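Long-range contacts in Glyco_hydro_cc domain-containing protein (PDB 6UBC), which probably binds beta-1,3-glucan oligosaccharides, as a fungal member of subgroup VII of glycoside hydrolase family 128: residues I219-D224 against P365-E370; N226-G231 against A238-W243; T263-Y268 against A299-Q304; E274-T279 against P311-Q316; I307-S312 against I338-I343. One frame throughout, in Å; residues are numbered along the deposited sequence.

Contact 1 of 5, residues I219-D224 against P365-E370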
# COMPACT_ATOMS: atom_id res chain seq x y z
N ILE A 219 -0.80 -13.83 -6.80
CA ILE A 219 -0.77 -12.37 -6.55
C ILE A 219 -0.65 -11.65 -7.88
O ILE A 219 -0.05 -12.26 -8.86
CB ILE A 219 0.42 -12.02 -5.66
CG1 ILE A 219 1.74 -12.62 -6.14
CG2 ILE A 219 0.10 -12.38 -4.23
CD1 ILE A 219 2.93 -11.81 -5.58
N GLY A 220 -1.23 -10.44 -7.98
CA GLY A 220 -1.12 -9.61 -9.18
C GLY A 220 0.09 -8.70 -9.22
O GLY A 220 0.46 -8.24 -10.32
N TRP A 221 0.70 -8.43 -8.05
CA TRP A 221 1.61 -7.28 -7.89
C TRP A 221 2.33 -7.38 -6.57
O TRP A 221 1.88 -8.15 -5.65
CB TRP A 221 0.84 -5.97 -7.98
CG TRP A 221 -0.16 -5.73 -6.89
CD1 TRP A 221 -1.36 -6.39 -6.73
CD2 TRP A 221 -0.03 -4.91 -5.72
NE1 TRP A 221 -2.00 -5.98 -5.60
CE2 TRP A 221 -1.23 -5.02 -4.99
CE3 TRP A 221 0.96 -4.04 -5.26
CZ2 TRP A 221 -1.44 -4.33 -3.80
CZ3 TRP A 221 0.72 -3.31 -4.11
CH2 TRP A 221 -0.47 -3.46 -3.40
N TYR A 222 3.41 -6.60 -6.49
CA TYR A 222 4.25 -6.57 -5.29
C TYR A 222 5.09 -5.31 -5.27
O TYR A 222 5.39 -4.69 -6.28
CB TYR A 222 5.15 -7.80 -5.28
CG TYR A 222 5.98 -7.99 -6.53
CD1 TYR A 222 5.53 -8.75 -7.61
CD2 TYR A 222 7.25 -7.48 -6.59
CE1 TYR A 222 6.33 -8.91 -8.73
CE2 TYR A 222 8.06 -7.62 -7.70
CZ TYR A 222 7.60 -8.34 -8.79
OH TYR A 222 8.39 -8.51 -9.89
N TYR A 223 5.50 -4.96 -4.06
CA TYR A 223 6.43 -3.83 -3.84
C TYR A 223 7.14 -4.06 -2.52
O TYR A 223 6.61 -4.86 -1.67
CB TYR A 223 5.66 -2.52 -3.84
CG TYR A 223 4.93 -2.18 -2.54
CD1 TYR A 223 3.80 -2.88 -2.11
CD2 TYR A 223 5.33 -1.09 -1.78
CE1 TYR A 223 3.15 -2.54 -0.93
CE2 TYR A 223 4.63 -0.70 -0.65
CZ TYR A 223 3.56 -1.45 -0.20
OH TYR A 223 2.86 -1.10 0.94
N ASP A 224 8.23 -3.33 -2.31
CA ASP A 224 9.12 -3.57 -1.15
C ASP A 224 9.61 -2.24 -0.55
O ASP A 224 10.66 -2.25 0.11
CB ASP A 224 10.25 -4.52 -1.52
CG ASP A 224 11.27 -3.89 -2.46
OD1 ASP A 224 11.05 -2.77 -2.92
OD2 ASP A 224 12.28 -4.55 -2.70
N PRO A 365 -10.81 4.86 -7.32
CA PRO A 365 -10.49 3.51 -6.95
C PRO A 365 -9.41 3.50 -5.88
O PRO A 365 -8.56 4.39 -5.87
CB PRO A 365 -9.99 2.82 -8.24
CG PRO A 365 -10.43 3.72 -9.36
CD PRO A 365 -10.69 5.10 -8.78
N ILE A 366 -9.43 2.45 -5.07
CA ILE A 366 -8.56 2.33 -3.87
C ILE A 366 -7.57 1.18 -4.02
O ILE A 366 -7.95 0.09 -4.50
CB ILE A 366 -9.42 2.17 -2.62
CG1 ILE A 366 -10.00 3.54 -2.25
CG2 ILE A 366 -8.68 1.53 -1.45
CD1 ILE A 366 -11.18 3.48 -1.33
N TRP A 367 -6.36 1.40 -3.55
CA TRP A 367 -5.40 0.32 -3.28
C TRP A 367 -5.14 0.33 -1.78
O TRP A 367 -4.83 1.39 -1.22
CB TRP A 367 -4.09 0.49 -4.06
CG TRP A 367 -4.08 0.01 -5.47
CD1 TRP A 367 -5.12 -0.19 -6.32
CD2 TRP A 367 -2.90 -0.38 -6.17
NE1 TRP A 367 -4.68 -0.63 -7.52
CE2 TRP A 367 -3.32 -0.77 -7.46
CE3 TRP A 367 -1.54 -0.42 -5.83
CZ2 TRP A 367 -2.40 -1.13 -8.45
CZ3 TRP A 367 -0.63 -0.84 -6.78
CH2 TRP A 367 -1.07 -1.20 -8.09
N VAL A 368 -5.31 -0.80 -1.15
CA VAL A 368 -4.89 -0.97 0.27
C VAL A 368 -3.46 -1.47 0.21
O VAL A 368 -3.24 -2.70 0.12
CB VAL A 368 -5.84 -1.88 1.07
CG1 VAL A 368 -5.44 -1.98 2.54
CG2 VAL A 368 -7.26 -1.36 1.03
N THR A 369 -2.48 -0.60 0.38
CA THR A 369 -1.07 -1.00 0.14
C THR A 369 -0.51 -1.69 1.40
O THR A 369 0.51 -2.36 1.27
CB THR A 369 -0.19 0.15 -0.33
OG1 THR A 369 -0.17 1.12 0.72
CG2 THR A 369 -0.66 0.71 -1.67
N GLU A 370 -1.13 -1.52 2.57
CA GLU A 370 -0.72 -2.22 3.81
C GLU A 370 -1.99 -2.48 4.60
O GLU A 370 -2.75 -1.51 4.82
CB GLU A 370 0.23 -1.38 4.67
CG GLU A 370 1.57 -1.13 4.07
CD GLU A 370 2.49 -0.21 4.82
OE1 GLU A 370 2.19 0.12 6.01
OE2 GLU A 370 3.52 0.22 4.21
O HOH W 1 2.74 1.72 1.44
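Trp221 and Trp367 meet in the interior of the (beta/alpha)8 barrel, projecting from wall strands 221-223 and 366-370. Strands 204-207 and 406-411 lie between these two in the sheet. The axes of the two segments stay 9.7 Å apart, so the barrel core is filled by side chains.

The apolar part is an oblique aromatic pair, with six-membered ring centroids 4.6 Å apart and planes inclined at 35°. The indoles slide past each other in opposite directions; Trp367 CZ3 comes over one face of the Trp221 ring, toward its rim, and lies 3.9 Å from Trp221 CZ3. Both ring nitrogens are satisfied beyond the pair: Trp221 NE1 binds Lys203 O and Trp367 NE1 binds Tyr197 O, which should fix how each indole is turned.

The polar part gathers round Tyr223. Its CG sits between backbone N and carbonyl carbon (chi1 80°), and the phenol crosses the Thr369 side chain at about a right angle. Tyr223 OH donates to Thr369 O at 2.7 Å, approaching 57° out of the carbonyl plane. A water donates both to Tyr223 OH and to Thr369 OG1, whose stronger partner is Asn340 OD1. Glu370, held at OE2 by Trp225 NE1, adds a contact from its aliphatic part, with CG 3.4 Å from Tyr223 OH.

Contact 2 of 5, residues N226-G231 against A238-W243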
# COMPACT_ATOMS: atom_id res chain seq x y z
N ASN A 226 11.12 0.08 -1.88
CA ASN A 226 12.26 0.65 -2.65
C ASN A 226 11.75 1.29 -3.96
O ASN A 226 10.57 1.03 -4.42
CB ASN A 226 13.31 -0.42 -2.93
CG ASN A 226 13.92 -0.96 -1.66
OD1 ASN A 226 14.19 -0.16 -0.75
ND2 ASN A 226 14.07 -2.28 -1.56
N ALA A 227 12.62 2.05 -4.62
CA ALA A 227 12.28 2.69 -5.91
C ALA A 227 11.81 1.62 -6.90
O ALA A 227 10.75 1.85 -7.60
CB ALA A 227 13.48 3.51 -6.43
N THR A 228 12.52 0.51 -6.95
CA THR A 228 12.20 -0.68 -7.75
C THR A 228 12.29 -1.88 -6.83
O THR A 228 13.27 -1.98 -6.12
CB THR A 228 13.17 -0.81 -8.95
OG1 THR A 228 13.18 0.40 -9.71
CG2 THR A 228 12.80 -2.00 -9.81
N PRO A 229 11.35 -2.85 -6.83
CA PRO A 229 11.52 -4.00 -5.97
C PRO A 229 12.78 -4.77 -6.33
O PRO A 229 13.00 -4.98 -7.51
CB PRO A 229 10.25 -4.81 -6.20
CG PRO A 229 9.24 -3.74 -6.60
CD PRO A 229 10.04 -2.84 -7.52
N SER A 230 13.49 -5.27 -5.32
CA SER A 230 14.72 -6.05 -5.51
C SER A 230 14.34 -7.48 -5.90
O SER A 230 15.13 -8.16 -6.57
CB SER A 230 15.58 -6.01 -4.28
OG SER A 230 14.84 -6.47 -3.17
N GLY A 231 13.17 -7.92 -5.44
CA GLY A 231 12.64 -9.26 -5.69
C GLY A 231 11.89 -9.27 -7.01
O GLY A 231 11.72 -8.23 -7.62
N ALA A 238 5.81 -5.82 -10.76
CA ALA A 238 6.59 -4.96 -9.85
C ALA A 238 5.95 -3.59 -9.80
O ALA A 238 5.71 -2.99 -10.87
CB ALA A 238 8.01 -4.83 -10.32
N VAL A 239 5.77 -3.05 -8.59
CA VAL A 239 5.23 -1.69 -8.42
C VAL A 239 6.36 -0.83 -7.85
O VAL A 239 7.00 -1.22 -6.86
CB VAL A 239 4.04 -1.76 -7.47
CG1 VAL A 239 3.57 -0.38 -7.04
CG2 VAL A 239 2.91 -2.58 -8.08
N ASN A 240 6.61 0.31 -8.46
CA ASN A 240 7.68 1.24 -8.03
C ASN A 240 7.12 2.13 -6.92
O ASN A 240 5.88 2.28 -6.75
CB ASN A 240 8.22 2.08 -9.19
CG ASN A 240 8.82 1.25 -10.31
OD1 ASN A 240 8.09 0.75 -11.15
ND2 ASN A 240 10.14 1.05 -10.31
N MET A 241 8.01 2.73 -6.16
CA MET A 241 7.57 3.58 -5.03
C MET A 241 8.59 4.66 -4.72
O MET A 241 9.79 4.43 -4.90
CB MET A 241 7.40 2.73 -3.77
CG MET A 241 7.03 3.51 -2.55
SD MET A 241 6.22 2.45 -1.32
CE MET A 241 6.01 3.65 0.00
N LEU A 242 8.07 5.84 -4.36
CA LEU A 242 8.90 6.90 -3.71
C LEU A 242 8.48 7.01 -2.26
O LEU A 242 7.40 7.58 -1.97
CB LEU A 242 8.79 8.23 -4.47
CG LEU A 242 9.64 9.34 -3.87
CD1 LEU A 242 11.10 8.91 -3.71
CD2 LEU A 242 9.54 10.63 -4.66
N TRP A 243 9.31 6.49 -1.36
CA TRP A 243 8.96 6.36 0.07
C TRP A 243 8.84 7.74 0.73
O TRP A 243 7.85 8.01 1.49
CB TRP A 243 10.03 5.50 0.76
CG TRP A 243 9.79 5.17 2.20
CD1 TRP A 243 9.19 4.08 2.72
CD2 TRP A 243 10.16 6.00 3.32
NE1 TRP A 243 9.21 4.12 4.09
CE2 TRP A 243 9.78 5.29 4.49
CE3 TRP A 243 10.81 7.22 3.45
CZ2 TRP A 243 10.04 5.77 5.76
CZ3 TRP A 243 11.08 7.69 4.72
CH2 TRP A 243 10.67 6.98 5.85
O HOH W 2 8.61 -0.94 -4.39
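Asn240 and Thr228 lie side by side across this contact and point the same way, their polar ends both lying beside the carbonyl of Ala227. With CG beside the backbone N (chi1 -60°), the Asn240 amide turns toward the loop. ND2 donates to Ala227 O at 2.9 Å, and Thr228 OG1 is 3.2 Å from the same Asn240 ND2. The neighbouring backbone also uses this carbonyl: Met241 N reaches Ala227 O at 3.2 Å, from the face of the carbonyl plane opposite to the amide. One oxygen is thus gripped by two N-H groups, a side-chain one and a main-chain one. In return, Ala227 CA presents its hydrogen to Met241 O at 3.2 Å in a nearly straight CA-H...O contact (162°).

Pro229 is directed at the strand, and its ring presses on the backbone there, with CG 3.4 Å from Val239 O. The CD corner of Pro229 meets Ala238 CB at 4.0 Å. A water lies between the two backbones, 2.8 Å from Asn226 O and 3.0 Å from Val239 O, within hydrogen-bonding distance of both, though other acceptors may compete for its protons. The side chain of Asn226 turns the other way, where OD1 is bonded to Arg255 NE.

The loop 226-231 therefore folds back on the edge of strand 237-241 that faces strand 221-223, taking over at Met241 where that strand's pairing ends. Ala227 also touches Ala258 of helix 250-260, while Val239 and Met241 pack against strands 221-223 and 268-270, which flank strand 237-241 in the barrel wall.

Contact 3 of 5, residues T263-Y268 against A299-Q304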
# COMPACT_ATOMS: atom_id res chain seq x y z
N THR A 263 14.93 5.36 -15.59
CA THR A 263 15.02 5.71 -17.03
C THR A 263 13.95 4.92 -17.77
O THR A 263 13.75 5.13 -18.94
CB THR A 263 16.45 5.50 -17.57
OG1 THR A 263 16.91 4.16 -17.32
CG2 THR A 263 17.43 6.49 -16.96
N THR A 264 13.24 4.06 -17.08
CA THR A 264 12.21 3.22 -17.70
C THR A 264 10.88 3.45 -16.95
O THR A 264 10.86 3.45 -15.71
CB THR A 264 12.81 1.81 -17.76
OG1 THR A 264 12.07 1.21 -18.80
CG2 THR A 264 12.71 1.04 -16.47
N ALA A 265 9.81 3.71 -17.67
CA ALA A 265 8.56 4.19 -17.08
C ALA A 265 7.94 3.08 -16.23
O ALA A 265 7.60 2.00 -16.70
CB ALA A 265 7.64 4.67 -18.15
N PRO A 266 7.71 3.31 -14.92
CA PRO A 266 6.94 2.34 -14.14
C PRO A 266 5.54 2.07 -14.73
O PRO A 266 4.96 2.99 -15.34
CB PRO A 266 6.77 3.12 -12.83
CG PRO A 266 7.99 3.92 -12.74
CD PRO A 266 8.16 4.46 -14.15
N GLN A 267 5.01 0.87 -14.55
CA GLN A 267 3.54 0.64 -14.71
C GLN A 267 2.76 1.30 -13.57
O GLN A 267 1.76 1.94 -13.87
CB GLN A 267 3.17 -0.83 -14.77
CG GLN A 267 3.46 -1.51 -16.12
CD GLN A 267 2.72 -2.83 -16.15
OE1 GLN A 267 1.70 -2.97 -16.82
NE2 GLN A 267 3.13 -3.76 -15.28
N TYR A 268 3.27 1.26 -12.34
CA TYR A 268 2.60 1.78 -11.12
C TYR A 268 3.61 2.49 -10.22
O TYR A 268 4.73 1.99 -10.02
CB TYR A 268 2.04 0.60 -10.29
CG TYR A 268 1.16 -0.34 -11.07
CD1 TYR A 268 -0.20 -0.07 -11.24
CD2 TYR A 268 1.69 -1.40 -11.77
CE1 TYR A 268 -1.01 -0.90 -12.01
CE2 TYR A 268 0.88 -2.25 -12.51
CZ TYR A 268 -0.47 -1.99 -12.66
OH TYR A 268 -1.23 -2.83 -13.45
N ALA A 299 4.67 12.91 -10.57
CA ALA A 299 3.70 13.31 -11.63
C ALA A 299 4.26 13.21 -13.06
O ALA A 299 3.52 12.78 -13.95
CB ALA A 299 3.19 14.68 -11.36
N PRO A 300 5.53 13.58 -13.36
CA PRO A 300 5.99 13.51 -14.75
C PRO A 300 5.79 12.14 -15.40
O PRO A 300 5.64 12.07 -16.63
CB PRO A 300 7.48 13.90 -14.62
CG PRO A 300 7.54 14.80 -13.42
CD PRO A 300 6.56 14.12 -12.46
N TRP A 301 5.82 11.04 -14.63
CA TRP A 301 5.70 9.68 -15.19
C TRP A 301 4.29 9.44 -15.72
O TRP A 301 4.13 8.54 -16.58
CB TRP A 301 6.10 8.64 -14.16
CG TRP A 301 7.58 8.62 -13.91
CD1 TRP A 301 8.23 8.97 -12.77
CD2 TRP A 301 8.58 8.18 -14.84
NE1 TRP A 301 9.58 8.82 -12.93
CE2 TRP A 301 9.82 8.31 -14.17
CE3 TRP A 301 8.55 7.72 -16.16
CZ2 TRP A 301 11.03 8.03 -14.80
CZ3 TRP A 301 9.73 7.39 -16.77
CH2 TRP A 301 10.95 7.52 -16.09
N LYS A 302 3.29 10.17 -15.26
CA LYS A 302 1.91 9.95 -15.73
C LYS A 302 1.89 10.09 -17.28
O LYS A 302 1.21 9.27 -17.93
CB LYS A 302 1.00 10.98 -15.08
CG LYS A 302 -0.41 10.99 -15.64
CD LYS A 302 -1.45 10.56 -14.68
CE LYS A 302 -2.84 10.90 -15.19
NZ LYS A 302 -3.80 9.78 -15.00
N ASP A 303 2.70 11.01 -17.82
CA ASP A 303 2.85 11.30 -19.27
C ASP A 303 3.38 10.08 -20.02
O ASP A 303 3.18 9.96 -21.20
CB ASP A 303 3.82 12.47 -19.48
CG ASP A 303 3.25 13.81 -19.01
OD1 ASP A 303 1.95 13.95 -18.99
OD2 ASP A 303 4.09 14.71 -18.68
N GLN A 304 4.07 9.21 -19.33
CA GLN A 304 4.65 8.01 -19.92
C GLN A 304 3.75 6.82 -19.62
O GLN A 304 4.18 5.73 -19.89
CB GLN A 304 6.08 7.86 -19.40
CG GLN A 304 6.80 9.20 -19.33
CD GLN A 304 7.20 9.64 -20.72
OE1 GLN A 304 7.71 8.84 -21.49
NE2 GLN A 304 6.94 10.89 -21.07
O HOH W 3 4.24 2.81 -18.30
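Pro266 and Ala265 pack on the indole of Trp301, and this is the close-fitting half of the contact. Trp301 CG lies beside the backbone N (chi1 -72°), which swings the ring toward the segment 263-268. Pro266 CD stands over one face in a CH-pi contact, 4.0 Å from the centroid of the Trp301 six-membered ring and 20° off its normal. Farther along the ring, Ala265 approaches obliquely: its CA is 3.4 Å from Trp301 CZ3, and Ala265 CB is 3.7 Å from that same CZ3. The indole also touches Leu262, earlier in the same loop.

Toward solvent the fit is slacker. Exposed Gln304 adds little beyond its CB, 3.8 Å from Ala265 CB, before its chain bends at chi2. Polar linkage is by water: one molecule donates to Pro266 O at 3.1 Å and, weakly, to Gln304 O at 3.3 Å. Pro266 O has a further partner in Ser306 OG.

Each segment belongs to a connection leading from a helix (250-260 or 287-298) to a barrel strand (268-270 or 307-309). The contact joins two adjacent alpha-beta loops at the N-terminal end of the strands of a (beta/alpha)8 barrel, opposite the end used for substrate binding in such barrels.

Contact 4 of 5, residues E274-T279 against P311-Q316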
# COMPACT_ATOMS: atom_id res chain seq x y z
N GLU A 274 3.13 7.17 4.65
CA GLU A 274 2.73 7.79 5.93
C GLU A 274 3.48 9.10 6.15
O GLU A 274 4.09 9.35 7.22
CB GLU A 274 2.99 6.71 6.96
CG GLU A 274 2.01 5.56 6.83
CD GLU A 274 2.18 4.42 7.83
OE1 GLU A 274 3.07 4.61 8.75
OE2 GLU A 274 1.40 3.39 7.74
N PRO A 275 3.42 10.08 5.22
CA PRO A 275 4.03 11.37 5.46
C PRO A 275 3.39 12.10 6.65
O PRO A 275 4.03 13.08 7.17
CB PRO A 275 3.88 12.11 4.11
CG PRO A 275 2.62 11.46 3.52
CD PRO A 275 2.75 10.00 3.92
N ASP A 276 2.18 11.71 7.03
CA ASP A 276 1.41 12.34 8.13
C ASP A 276 1.90 11.84 9.49
O ASP A 276 1.38 12.35 10.52
CB ASP A 276 -0.09 12.13 7.94
CG ASP A 276 -0.53 10.71 7.84
OD1 ASP A 276 0.26 9.88 7.27
OD2 ASP A 276 -1.66 10.41 8.31
N CYS A 277 2.82 10.90 9.55
CA CYS A 277 3.38 10.37 10.82
C CYS A 277 4.87 10.67 10.90
O CYS A 277 5.56 10.64 9.87
CB CYS A 277 3.16 8.87 10.96
SG CYS A 277 1.62 8.50 11.85
N SER A 278 5.38 10.76 12.13
CA SER A 278 6.82 11.05 12.42
C SER A 278 7.52 9.85 13.09
O SER A 278 8.72 9.93 13.36
CB SER A 278 6.89 12.28 13.25
OG SER A 278 6.15 12.09 14.43
N THR A 279 6.83 8.75 13.32
CA THR A 279 7.36 7.60 14.08
C THR A 279 8.06 6.68 13.11
O THR A 279 7.98 6.83 11.88
CB THR A 279 6.19 7.03 14.89
OG1 THR A 279 5.10 6.80 14.00
CG2 THR A 279 5.73 8.00 15.95
N PRO A 311 -0.03 9.18 -1.72
CA PRO A 311 0.56 8.85 -0.43
C PRO A 311 -0.45 8.14 0.48
O PRO A 311 -1.66 8.29 0.33
CB PRO A 311 0.95 10.20 0.21
CG PRO A 311 0.98 11.16 -1.00
CD PRO A 311 -0.14 10.64 -1.91
N SER A 312 0.07 7.36 1.43
CA SER A 312 -0.72 6.65 2.44
C SER A 312 -0.82 7.47 3.72
O SER A 312 0.22 7.81 4.26
CB SER A 312 -0.09 5.29 2.75
OG SER A 312 1.32 5.40 2.96
N MET A 313 -2.02 7.57 4.29
CA MET A 313 -2.21 8.23 5.61
C MET A 313 -2.12 7.21 6.76
O MET A 313 -2.96 6.28 6.89
CB MET A 313 -3.55 8.97 5.68
CG MET A 313 -3.65 10.09 4.66
SD MET A 313 -2.40 11.40 4.72
CE MET A 313 -1.19 10.77 3.55
N CYS A 314 -1.23 7.48 7.70
CA CYS A 314 -1.18 6.64 8.93
C CYS A 314 -2.44 6.88 9.75
O CYS A 314 -2.80 5.97 10.47
CB CYS A 314 0.07 6.89 9.77
SG CYS A 314 0.08 8.55 10.46
N HIS A 315 -3.08 8.05 9.63
CA HIS A 315 -4.24 8.44 10.49
C HIS A 315 -5.53 7.76 10.00
O HIS A 315 -6.55 7.97 10.65
CB HIS A 315 -4.37 9.93 10.65
CG HIS A 315 -3.30 10.54 11.49
ND1 HIS A 315 -2.12 11.03 10.94
CD2 HIS A 315 -3.23 10.72 12.85
CE1 HIS A 315 -1.36 11.50 11.95
NE2 HIS A 315 -2.04 11.39 13.12
N GLN A 316 -5.50 7.02 8.90
CA GLN A 316 -6.66 6.22 8.40
C GLN A 316 -7.84 7.21 8.25
O GLN A 316 -7.63 8.32 7.72
CB GLN A 316 -6.96 5.07 9.38
CG GLN A 316 -5.76 4.14 9.54
CD GLN A 316 -6.14 2.87 10.26
OE1 GLN A 316 -6.88 2.04 9.68
NE2 GLN A 316 -5.65 2.76 11.51
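Cys277 and Cys314 form a disulfide, SG to SG 2.1 Å with chi3 86°, that ties together two type I beta turns, Glu274-Cys277 and Met313-Gln316. The turns belong to loops following barrel strands 268-270 and 307-309, hence to the C-terminal face of the (beta/alpha)8 barrel.

Beside the disulfide, the Asp276 carboxylate clamps the second turn. Asp276 OD1 accepts from Cys314 N at 2.9 Å through its syn lone pair. Asp276 OD2 accepts twice from one face of the carboxylate: from His315 ND1 at 2.7 Å and from His315 N at 3.1 Å. Asp276 OD2 lies in the plane of the imidazole, but ND1 comes to it from above the carboxylate plane, the two planes being 62° apart. This His-carboxylate bond should hold the histidine's rotation.

Farther out, Pro275 CG rests against Pro311 CB and the folded-back Met313 CE, both 3.9 Å away, with Trp324 of helix 324-331 covering this apolar patch. The chain of Glu274 runs extended past Cys314 CB, and its carboxylate is positioned by His342 ND1 at OE2 and Ser282 OG at OE1. At the strand end of the loop, Glu274 N donates to Ser312 OG at 3.0 Å, an oxygen also bonded to Phe272 O.

Contact 5 of 5, residues I307-S312 against I338-I343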
# COMPACT_ATOMS: atom_id res chain seq x y z
N ILE A 307 0.61 4.64 -13.76
CA ILE A 307 -0.56 4.83 -12.86
C ILE A 307 -0.06 5.40 -11.51
O ILE A 307 0.87 4.78 -10.91
CB ILE A 307 -1.32 3.51 -12.69
CG1 ILE A 307 -2.03 3.09 -13.98
CG2 ILE A 307 -2.32 3.60 -11.58
CD1 ILE A 307 -2.37 1.63 -14.01
N LEU A 308 -0.65 6.52 -11.05
CA LEU A 308 -0.20 7.21 -9.82
C LEU A 308 -1.09 6.83 -8.64
O LEU A 308 -2.31 7.01 -8.67
CB LEU A 308 -0.21 8.70 -9.99
CG LEU A 308 0.61 9.20 -11.17
CD1 LEU A 308 0.72 10.70 -11.06
CD2 LEU A 308 1.99 8.54 -11.21
N ILE A 309 -0.45 6.28 -7.61
CA ILE A 309 -1.12 5.90 -6.36
C ILE A 309 -0.71 6.93 -5.29
O ILE A 309 0.45 7.22 -5.13
CB ILE A 309 -0.76 4.46 -6.01
CG1 ILE A 309 -1.31 3.54 -7.11
CG2 ILE A 309 -1.26 4.06 -4.64
CD1 ILE A 309 -0.23 2.65 -7.71
N SER A 310 -1.67 7.43 -4.54
CA SER A 310 -1.49 8.59 -3.62
C SER A 310 -0.54 8.18 -2.49
O SER A 310 -0.29 6.99 -2.26
CB SER A 310 -2.81 9.04 -3.06
OG SER A 310 -3.27 8.25 -1.99
N PRO A 311 -0.03 9.18 -1.72
CA PRO A 311 0.56 8.85 -0.43
C PRO A 311 -0.45 8.14 0.48
O PRO A 311 -1.66 8.29 0.33
CB PRO A 311 0.95 10.20 0.21
CG PRO A 311 0.98 11.16 -1.00
CD PRO A 311 -0.14 10.64 -1.91
N SER A 312 0.07 7.36 1.43
CA SER A 312 -0.72 6.65 2.44
C SER A 312 -0.82 7.47 3.72
O SER A 312 0.22 7.81 4.26
CB SER A 312 -0.09 5.29 2.75
OG SER A 312 1.32 5.40 2.96
N ILE A 338 -5.30 6.60 -8.10
CA ILE A 338 -5.70 5.56 -7.10
C ILE A 338 -5.40 6.07 -5.69
O ILE A 338 -4.28 6.49 -5.45
CB ILE A 338 -5.04 4.21 -7.43
CG1 ILE A 338 -5.59 3.66 -8.76
CG2 ILE A 338 -5.23 3.23 -6.28
CD1 ILE A 338 -4.87 2.46 -9.21
N THR A 339 -6.41 6.05 -4.83
CA THR A 339 -6.32 6.51 -3.43
C THR A 339 -5.71 5.33 -2.65
O THR A 339 -6.19 4.21 -2.75
CB THR A 339 -7.66 6.94 -2.84
OG1 THR A 339 -8.25 7.87 -3.74
CG2 THR A 339 -7.48 7.58 -1.48
N ASN A 340 -4.65 5.64 -1.91
CA ASN A 340 -3.82 4.68 -1.18
C ASN A 340 -4.28 4.62 0.26
O ASN A 340 -4.15 5.69 0.95
CB ASN A 340 -2.36 5.14 -1.24
CG ASN A 340 -1.36 4.19 -0.62
OD1 ASN A 340 -1.74 3.23 0.03
ND2 ASN A 340 -0.06 4.49 -0.82
N LEU A 341 -4.67 3.45 0.76
CA LEU A 341 -5.03 3.28 2.17
C LEU A 341 -4.03 2.36 2.87
O LEU A 341 -3.58 1.34 2.27
CB LEU A 341 -6.43 2.66 2.30
CG LEU A 341 -7.60 3.64 2.26
CD1 LEU A 341 -7.58 4.47 1.00
CD2 LEU A 341 -8.95 2.89 2.42
N HIS A 342 -3.85 2.63 4.16
CA HIS A 342 -3.27 1.72 5.17
C HIS A 342 -4.42 1.44 6.12
O HIS A 342 -4.98 2.38 6.70
CB HIS A 342 -2.06 2.40 5.86
CG HIS A 342 -0.85 2.35 5.00
ND1 HIS A 342 0.35 2.81 5.43
CD2 HIS A 342 -0.71 1.93 3.73
CE1 HIS A 342 1.19 2.69 4.44
NE2 HIS A 342 0.59 2.15 3.35
N ILE A 343 -4.75 0.16 6.27
CA ILE A 343 -5.86 -0.23 7.16
C ILE A 343 -5.29 -1.01 8.33
O ILE A 343 -4.77 -2.12 8.12
CB ILE A 343 -6.92 -0.99 6.38
CG1 ILE A 343 -7.51 -0.09 5.29
CG2 ILE A 343 -8.03 -1.48 7.28
CD1 ILE A 343 -8.62 -0.77 4.48
O HOH W 4 2.53 4.47 0.66
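Ser310 and Ile338 carry the backbone pairing: Ser310 N donates to Ile338 O at 2.9 Å, nearly along the C=O axis, and Ile338 N donates to Leu308 O at 3.1 Å. These bonds flank Ile309 and make a single parallel bridge. Beyond it, side chains replace the backbone ladder. Asn340 N turns to Ser310 OG at 3.0 Å, and that hydroxyl donates to Pro311 O. With CG anti to backbone N (chi1 -176°), the Asn340 amide extends across to the neighbouring segment, and ND2 meets Ser310 O at 2.9 Å, the acceptor lying in the amide plane. OD1 accepts from Thr369, so both ends of this buried amide are engaged.

Outside this network, Ser312 CB sits over the centre of the His342 ring, 3.3 Å from the centroid in a CH-pi contact. The ring is anchored at ND1 by Glu274 OE2. At the bridge and just before it, the packing is aliphatic: Ile309 CG1 lies against Ile338 CB at 3.8 Å, the two pointing the same way, and Ile307 CG2 touches Ile338 CD1 at 3.7 Å.

Two neighbouring parallel strands, connected through helices 319-322 and 324-331, make a beta-alpha-beta crossover, the repeating element of the (beta/alpha)8 barrel.

How the contacts relate
Contacts 1 and 5 are buried near the centre of the chain. Contacts 2 and 4 are partly buried, and contact 3 is on the surface, its centre about 18 Å from the centre of the chain. Contact 1 spans the barrel interior with aromatic side chains, whereas contact 5 joins neighbouring wall strands by backbone and amide bonds. Contacts 1 and 2 are connected through the pairing of strand 221-223, in contact 1, with strand 237-241, in contact 2. Contact 3, mostly apolar, and contact 4, covalent and polar, involve loops at opposite ends of strands 268-270 and 307-309, with centres about 24 Å apart. Contacts 4 and 5 share Pro311 and Ser312.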